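Local coordinates for protein putative D-lactate dehydrogenase (Chlamydomonas reinhardtii, PDB 4ZGS) that probably reduces pyruvate to D-lactate with a nicotinamide cofactor, as a pyruvate reductase of the D-isomer specific 2-hydroxyacid dehydrogenase family in the algal chloroplast, at residues A[300-305]-A[333-338]; A[40-45]-A[61-66]. All blocks are in the same frame, centred on the assembly; numbering follows the deposited sequence.

In the fold
Contact 2 comes first along the chain and closes before contact 1 opens. It sits in the unit of strand 36-39, helix 44-57 and strand 60-63, at one border of the parallel five-stranded sheet. Contact 1 belongs to the other, six-stranded parallel sheet, the NAD-binding half, where it joins the loops following strands 286-291 and 330-332. The two centres lie about 17 Å apart and their nearest atoms about 5 Å, without touching. Contact 1 faces the other domain through Phe302 on Val86 and Phe338 on Phe85. Both also reach the second subunit. Contact 1 shapes the nicotinamide end of the cofactor site, whereas contact 2 lies away from the annotated sites.

Contact 1 (A[300-305]-A[333-338]); sequences LFFVDH and TPHTAF. With NAD (nicotinamide-adenine-dinucleotide), chain I.
His335 and Phe302 meet where two loops of the Rossmann-type NAD-binding domain come together beside the nicotinamide. Followed outward, the His335 side chain starts at CB, which lies 3.7 Å from Phe301 CD2 and also near Phe302 CE1. With chi1 at -151°, CG stands roughly opposite the backbone N and the imidazole is carried toward the cofactor. CG lies 3.9 Å from Phe302 CZ, which sits over one face of the imidazole, offset toward its rim; the two ring planes meet obliquely at 44°. ND1 is also close to this CZ. Farther out, CD2 and NE2 pack against the carboxamide, NE2 lying 3.2 Å from NAD C7N. Histidine suits this place because its flat ring can take a phenylalanine on one face while its outer atoms pack close against the cofactor.

Phe301 works differently: its CE2 is 3.4 Å from His335 N, which lies in the ring plane at the edge, with Thr333 O also near that edge, while Pro334 CA approaches obliquely. Pro334, whose closed ring restricts the backbone, is the centre of an inverse gamma turn. Beyond His335, Asp292 accepts the N-H groups of Thr336 and Ala337, holding the chain as it passes the cofactor. On the same carboxamide, Phe338 N approaches NAD N7N to 3.0 Å, while Ala337 CB lies 3.8 Å from NAD O7N.

Contact 2 (A[40-45]-A[61-66]); sequences YSTTQY and TYFVEP
Val64 O receives the backbone N-H of Thr42 at 3.0 Å from Thr42 N, the donor tilted 29° from the carbonyl plane. Thr42 OG1 lies 3.4 Å from the same Val64 O, at best a weak bond, since Cys39 O also competes for its proton. With chi1 near -55°, OG1 is beside its own backbone N, which places it in the plane of the Phe63 ring at the edge, 3.5 Å from Phe63 CD1. Threonine fits here because its methyl CG2 meets Phe63 as well. A second backbone bond runs from Ser41 N to Pro66 O at 3.0 Å; its donor stands well above the carbonyl plane. Ser41 CA adds a CA-H...O contact to Glu65 O, while the Glu65 carboxylate pairs with Lys47.

The Tyr40 hydroxyl bonds to Thr72 O, a reach that suits a tyrosine. Replacing Tyr40 by an alanine removes the hydroxyl, and Thr72 O would probably be left without that partner. The Thr42-Val64 and Ser41-Pro66 bonds tie the turn after strand 36-39, just ahead of helix 44-57, to the chain just beyond strand 60-63, closing a parallel beta-alpha-beta unit.

Contact 1 (A[300-305]-A[333-338])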
loop_
_atom_site.group_PDB
_atom_site.type_symbol
_atom_site.label_atom_id
_atom_site.label_comp_id
_atom_site.label_asym_id
_atom_site.label_seq_id
_atom_site.Cartn_x
_atom_site.Cartn_y
_atom_site.Cartn_z
ATOM N N LEU A 300 3.657 -19.965 -9.058
ATOM C CA LEU A 300 3.164 -18.860 -8.223
ATOM C C LEU A 300 4.298 -18.126 -7.486
ATOM O O LEU A 300 4.462 -16.914 -7.634
ATOM C CB LEU A 300 2.122 -19.368 -7.222
ATOM C CG LEU A 300 1.375 -18.333 -6.369
ATOM C CD1 LEU A 300 0.563 -17.363 -7.222
ATOM C CD2 LEU A 300 0.500 -18.998 -5.286
ATOM N N PHE A 301 5.036 -18.831 -6.639
ATOM C CA PHE A 301 6.103 -18.176 -5.874
ATOM C C PHE A 301 7.405 -17.884 -6.653
ATOM O O PHE A 301 7.690 -18.468 -7.701
ATOM C CB PHE A 301 6.429 -18.978 -4.621
ATOM C CG PHE A 301 5.501 -18.716 -3.471
ATOM C CD1 PHE A 301 4.132 -18.896 -3.602
ATOM C CD2 PHE A 301 6.000 -18.273 -2.244
ATOM C CE1 PHE A 301 3.271 -18.653 -2.515
ATOM C CE2 PHE A 301 5.151 -18.033 -1.158
ATOM C CZ PHE A 301 3.787 -18.223 -1.296
ATOM N N PHE A 302 8.185 -16.963 -6.101
ATOM C CA PHE A 302 9.451 -16.522 -6.683
ATOM C C PHE A 302 9.288 -15.801 -8.023
ATOM O O PHE A 302 10.249 -15.617 -8.764
ATOM C CB PHE A 302 10.378 -17.712 -6.899
ATOM C CG PHE A 302 10.470 -18.660 -5.738
ATOM C CD1 PHE A 302 11.137 -18.298 -4.579
ATOM C CD2 PHE A 302 9.937 -19.937 -5.835
ATOM C CE1 PHE A 302 11.246 -19.183 -3.526
ATOM C CE2 PHE A 302 10.052 -20.834 -4.791
ATOM C CZ PHE A 302 10.706 -20.461 -3.631
ATOM N N VAL A 303 8.085 -15.327 -8.286
ATOM C CA VAL A 303 7.808 -14.551 -9.478
ATOM C C VAL A 303 7.138 -13.247 -9.064
ATOM O O VAL A 303 6.271 -13.241 -8.185
ATOM C CB VAL A 303 6.881 -15.265 -10.455
ATOM C CG1 VAL A 303 6.529 -14.310 -11.585
ATOM C CG2 VAL A 303 7.516 -16.534 -10.995
ATOM N N ASP A 304 7.543 -12.142 -9.680
ATOM C CA ASP A 304 6.783 -10.930 -9.500
ATOM C C ASP A 304 5.764 -10.843 -10.626
ATOM O O ASP A 304 6.095 -10.463 -11.733
ATOM C CB ASP A 304 7.690 -9.697 -9.522
ATOM C CG ASP A 304 6.896 -8.393 -9.522
ATOM O OD1 ASP A 304 5.668 -8.411 -9.281
ATOM O OD2 ASP A 304 7.495 -7.342 -9.796
ATOM N N HIS A 305 4.507 -11.100 -10.310
ATOM C CA HIS A 305 3.454 -11.104 -11.328
ATOM C C HIS A 305 3.013 -9.690 -11.702
ATOM O O HIS A 305 2.232 -9.539 -12.624
ATOM C CB HIS A 305 2.242 -11.912 -10.864
ATOM C CG HIS A 305 2.568 -13.342 -10.563
ATOM N ND1 HIS A 305 2.712 -14.296 -11.544
ATOM C CD2 HIS A 305 2.788 -13.977 -9.387
ATOM C CE1 HIS A 305 3.009 -15.460 -10.992
ATOM N NE2 HIS A 305 3.055 -15.295 -9.684
ATOM N N THR A 333 4.152 -14.306 3.788
ATOM C CA THR A 333 5.465 -13.969 3.205
ATOM C C THR A 333 5.733 -14.936 2.070
ATOM O O THR A 333 5.215 -16.056 2.053
ATOM C CB THR A 333 6.640 -14.087 4.220
ATOM O OG1 THR A 333 6.560 -15.358 4.877
ATOM C CG2 THR A 333 6.636 -12.949 5.268
ATOM N N PRO A 334 6.535 -14.497 1.103
ATOM C CA PRO A 334 6.767 -15.259 -0.126
ATOM C C PRO A 334 7.957 -16.227 0.004
ATOM O O PRO A 334 8.999 -16.006 -0.611
ATOM C CB PRO A 334 7.028 -14.157 -1.159
ATOM C CG PRO A 334 7.719 -13.088 -0.360
ATOM C CD PRO A 334 7.145 -13.157 1.051
ATOM N N HIS A 335 7.795 -17.277 0.812
ATOM C CA HIS A 335 8.839 -18.291 1.018
ATOM C C HIS A 335 10.187 -17.669 1.409
ATOM O O HIS A 335 11.222 -17.944 0.808
ATOM C CB HIS A 335 8.993 -19.138 -0.250
ATOM C CG HIS A 335 9.462 -20.536 0.016
ATOM N ND1 HIS A 335 8.708 -21.648 -0.287
ATOM C CD2 HIS A 335 10.608 -21.001 0.571
ATOM C CE1 HIS A 335 9.368 -22.738 0.060
ATOM N NE2 HIS A 335 10.525 -22.372 0.582
ATOM N N THR A 336 10.162 -16.747 2.352
ATOM C CA THR A 336 11.388 -16.102 2.792
ATOM C C THR A 336 11.958 -16.611 4.132
ATOM O O THR A 336 12.934 -16.053 4.618
ATOM C CB THR A 336 11.179 -14.589 2.892
ATOM O OG1 THR A 336 10.159 -14.320 3.870
ATOM C CG2 THR A 336 10.726 -14.038 1.556
ATOM N N ALA A 337 11.325 -17.609 4.749
ATOM C CA ALA A 337 11.783 -18.068 6.053
ATOM C C ALA A 337 13.267 -18.495 6.063
ATOM O O ALA A 337 13.918 -18.341 7.088
ATOM C CB ALA A 337 10.911 -19.221 6.568
ATOM N N PHE A 338 13.770 -19.044 4.952
ATOM C CA PHE A 338 15.170 -19.457 4.855
ATOM C C PHE A 338 16.015 -18.289 4.428
ATOM O O PHE A 338 17.231 -18.380 4.381
ATOM C CB PHE A 338 15.396 -20.562 3.828
ATOM C CG PHE A 338 15.504 -20.031 2.400
ATOM C CD1 PHE A 338 14.400 -19.449 1.771
ATOM C CD2 PHE A 338 16.715 -20.038 1.720
ATOM C CE1 PHE A 338 14.504 -18.938 0.452
ATOM C CE2 PHE A 338 16.824 -19.522 0.414
ATOM C CZ PHE A 338 15.716 -18.975 -0.218
HETATM P PA NAD I . 13.930 -32.341 10.402
HETATM O O1A NAD I . 14.097 -33.730 9.917
HETATM O O2A NAD I . 15.001 -32.301 11.430
HETATM O O5B NAD I . 12.477 -32.091 11.031
HETATM C C5B NAD I . 11.361 -32.920 10.711
HETATM C C4B NAD I . 10.842 -33.617 11.928
HETATM O O4B NAD I . 9.383 -33.937 11.778
HETATM C C3B NAD I . 11.544 -34.904 12.171
HETATM O O3B NAD I . 12.053 -34.984 13.532
HETATM C C2B NAD I . 10.559 -35.962 11.976
HETATM O O2B NAD I . 10.832 -37.067 12.879
HETATM C C1B NAD I . 9.254 -35.340 12.289
HETATM N N9A NAD I . 8.147 -36.032 11.763
HETATM C C8A NAD I . 8.163 -37.074 10.790
HETATM N N7A NAD I . 6.853 -37.517 10.543
HETATM C C5A NAD I . 6.027 -36.770 11.355
HETATM C C6A NAD I . 4.621 -36.697 11.606
HETATM N N6A NAD I . 3.712 -37.544 10.926
HETATM N N1A NAD I . 4.203 -35.863 12.447
HETATM C C2A NAD I . 4.861 -35.073 13.107
HETATM N N3A NAD I . 6.143 -34.995 13.014
HETATM C C4A NAD I . 6.851 -35.830 12.135
HETATM O O3 NAD I . 14.235 -31.270 9.247
HETATM P PN NAD I . 14.190 -29.683 9.446
HETATM O O1N NAD I . 15.518 -29.052 9.245
HETATM O O2N NAD I . 13.881 -29.325 10.851
HETATM O O5D NAD I . 13.096 -29.054 8.468
HETATM C C5D NAD I . 13.071 -29.336 7.064
HETATM C C4D NAD I . 11.846 -28.676 6.551
HETATM O O4D NAD I . 12.047 -27.212 6.463
HETATM C C3D NAD I . 11.497 -29.083 5.184
HETATM O O3D NAD I . 10.832 -30.373 5.172
HETATM C C2D NAD I . 10.593 -28.013 4.770
HETATM O O2D NAD I . 9.253 -28.338 5.213
HETATM C C1D NAD I . 11.060 -26.778 5.450
HETATM N N1N NAD I . 11.629 -25.878 4.526
HETATM C C2N NAD I . 11.254 -24.514 4.545
HETATM C C3N NAD I . 11.799 -23.622 3.623
HETATM C C7N NAD I . 11.389 -22.151 3.643
HETATM O O7N NAD I . 10.253 -21.835 3.947
HETATM N N7N NAD I . 12.318 -21.139 3.290
HETATM C C4N NAD I . 12.726 -24.083 2.670
HETATM C C5N NAD I . 13.100 -25.442 2.644
HETATM C C6N NAD I . 12.558 -26.333 3.565
#

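Contact 2 (A[40-45]-A[61-66])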
loop_
_atom_site.group_PDB
_atom_site.type_symbol
_atom_site.label_atom_id
_atom_site.label_comp_id
_atom_site.label_asym_id
_atom_site.label_seq_id
_atom_site.Cartn_x
_atom_site.Cartn_y
_atom_site.Cartn_z
ATOM N N TYR A 40 21.676 -20.196 -13.364
ATOM C CA TYR A 40 20.365 -19.755 -13.783
ATOM C C TYR A 40 19.559 -19.005 -12.714
ATOM O O TYR A 40 19.785 -19.154 -11.513
ATOM C CB TYR A 40 19.613 -20.966 -14.308
ATOM C CG TYR A 40 20.234 -21.436 -15.598
ATOM C CD1 TYR A 40 21.296 -22.321 -15.591
ATOM C CD2 TYR A 40 19.783 -20.968 -16.820
ATOM C CE1 TYR A 40 21.892 -22.751 -16.780
ATOM C CE2 TYR A 40 20.358 -21.391 -18.010
ATOM C CZ TYR A 40 21.423 -22.287 -17.991
ATOM O OH TYR A 40 22.014 -22.726 -19.171
ATOM N N SER A 41 18.620 -18.182 -13.155
ATOM C CA SER A 41 17.801 -17.403 -12.212
ATOM C C SER A 41 18.640 -16.486 -11.324
ATOM O O SER A 41 18.422 -16.438 -10.117
ATOM C CB SER A 41 16.958 -18.321 -11.314
ATOM O OG SER A 41 16.101 -19.132 -12.093
ATOM N N THR A 42 19.552 -15.712 -11.911
ATOM C CA THR A 42 20.352 -14.847 -11.068
ATOM C C THR A 42 19.601 -13.553 -10.931
ATOM O O THR A 42 19.740 -12.645 -11.753
ATOM C CB THR A 42 21.747 -14.558 -11.683
ATOM O OG1 THR A 42 22.429 -15.785 -11.969
ATOM C CG2 THR A 42 22.592 -13.723 -10.751
ATOM N N THR A 43 18.921 -13.425 -9.794
ATOM C CA THR A 43 18.148 -12.232 -9.485
ATOM C C THR A 43 19.038 -11.424 -8.568
ATOM O O THR A 43 20.182 -11.810 -8.333
ATOM C CB THR A 43 16.777 -12.558 -8.836
ATOM O OG1 THR A 43 16.951 -13.523 -7.795
ATOM C CG2 THR A 43 15.840 -13.162 -9.851
ATOM N N GLN A 44 18.545 -10.318 -8.037
ATOM C CA GLN A 44 19.432 -9.453 -7.279
ATOM C C GLN A 44 20.072 -10.143 -6.047
ATOM O O GLN A 44 21.209 -9.842 -5.712
ATOM C CB GLN A 44 18.724 -8.188 -6.840
ATOM C CG GLN A 44 19.735 -7.124 -6.474
ATOM C CD GLN A 44 20.751 -6.916 -7.586
ATOM O OE1 GLN A 44 21.950 -7.100 -7.384
ATOM N NE2 GLN A 44 20.273 -6.540 -8.770
ATOM N N TYR A 45 19.323 -10.996 -5.351
ATOM C CA TYR A 45 19.804 -11.559 -4.093
ATOM C C TYR A 45 20.909 -12.600 -4.340
ATOM O O TYR A 45 21.827 -12.749 -3.526
ATOM C CB TYR A 45 18.639 -12.158 -3.278
ATOM C CG TYR A 45 18.233 -13.593 -3.616
ATOM C CD1 TYR A 45 18.765 -14.674 -2.904
ATOM C CD2 TYR A 45 17.309 -13.869 -4.646
ATOM C CE1 TYR A 45 18.387 -15.991 -3.190
ATOM C CE2 TYR A 45 16.928 -15.187 -4.950
ATOM C CZ TYR A 45 17.470 -16.243 -4.209
ATOM O OH TYR A 45 17.109 -17.550 -4.477
ATOM N N THR A 61 32.738 -17.688 -14.652
ATOM C CA THR A 61 31.428 -17.985 -14.111
ATOM C C THR A 61 30.390 -17.113 -14.816
ATOM O O THR A 61 30.505 -15.888 -14.836
ATOM C CB THR A 61 31.391 -17.801 -12.575
ATOM O OG1 THR A 61 32.147 -16.641 -12.216
ATOM C CG2 THR A 61 32.030 -19.006 -11.885
ATOM N N TYR A 62 29.416 -17.772 -15.439
ATOM C CA TYR A 62 28.366 -17.129 -16.227
ATOM C C TYR A 62 27.059 -16.975 -15.423
ATOM O O TYR A 62 26.460 -17.966 -14.971
ATOM C CB TYR A 62 28.107 -17.947 -17.485
ATOM C CG TYR A 62 27.210 -17.280 -18.515
ATOM C CD1 TYR A 62 26.703 -16.000 -18.321
ATOM C CD2 TYR A 62 26.836 -17.966 -19.671
ATOM C CE1 TYR A 62 25.875 -15.421 -19.265
ATOM C CE2 TYR A 62 26.022 -17.411 -20.597
ATOM C CZ TYR A 62 25.539 -16.136 -20.404
ATOM O OH TYR A 62 24.711 -15.599 -21.372
ATOM N N PHE A 63 26.626 -15.738 -15.208
ATOM C CA PHE A 63 25.367 -15.525 -14.478
ATOM C C PHE A 63 24.219 -15.109 -15.411
ATOM O O PHE A 63 24.237 -14.014 -15.974
ATOM C CB PHE A 63 25.578 -14.488 -13.370
ATOM C CG PHE A 63 26.435 -14.981 -12.222
ATOM C CD1 PHE A 63 25.875 -15.745 -11.200
ATOM C CD2 PHE A 63 27.813 -14.742 -12.202
ATOM C CE1 PHE A 63 26.673 -16.218 -10.136
ATOM C CE2 PHE A 63 28.622 -15.231 -11.159
ATOM C CZ PHE A 63 28.052 -15.969 -10.128
ATOM N N VAL A 64 23.253 -16.011 -15.606
ATOM C CA VAL A 64 22.086 -15.747 -16.455
ATOM C C VAL A 64 20.852 -15.378 -15.617
ATOM O O VAL A 64 20.480 -16.107 -14.686
ATOM C CB VAL A 64 21.761 -16.949 -17.398
ATOM C CG1 VAL A 64 23.001 -17.383 -18.187
ATOM C CG2 VAL A 64 21.157 -18.116 -16.633
ATOM N N GLU A 65 20.242 -14.228 -15.913
ATOM C CA GLU A 65 19.112 -13.787 -15.103
ATOM C C GLU A 65 17.834 -14.607 -15.282
ATOM O O GLU A 65 17.262 -15.043 -14.292
ATOM C CB GLU A 65 18.846 -12.302 -15.321
ATOM C CG GLU A 65 20.117 -11.474 -15.183
ATOM C CD GLU A 65 19.871 -9.971 -15.197
ATOM O OE1 GLU A 65 18.742 -9.538 -15.527
ATOM O OE2 GLU A 65 20.808 -9.218 -14.852
ATOM N N PRO A 66 17.407 -14.875 -16.526
ATOM C CA PRO A 66 16.199 -15.704 -16.612
ATOM C C PRO A 66 16.403 -17.116 -16.048
ATOM O O PRO A 66 17.527 -17.569 -15.915
ATOM C CB PRO A 66 15.903 -15.755 -18.123
ATOM C CG PRO A 66 17.192 -15.417 -18.796
ATOM C CD PRO A 66 17.861 -14.428 -17.855
#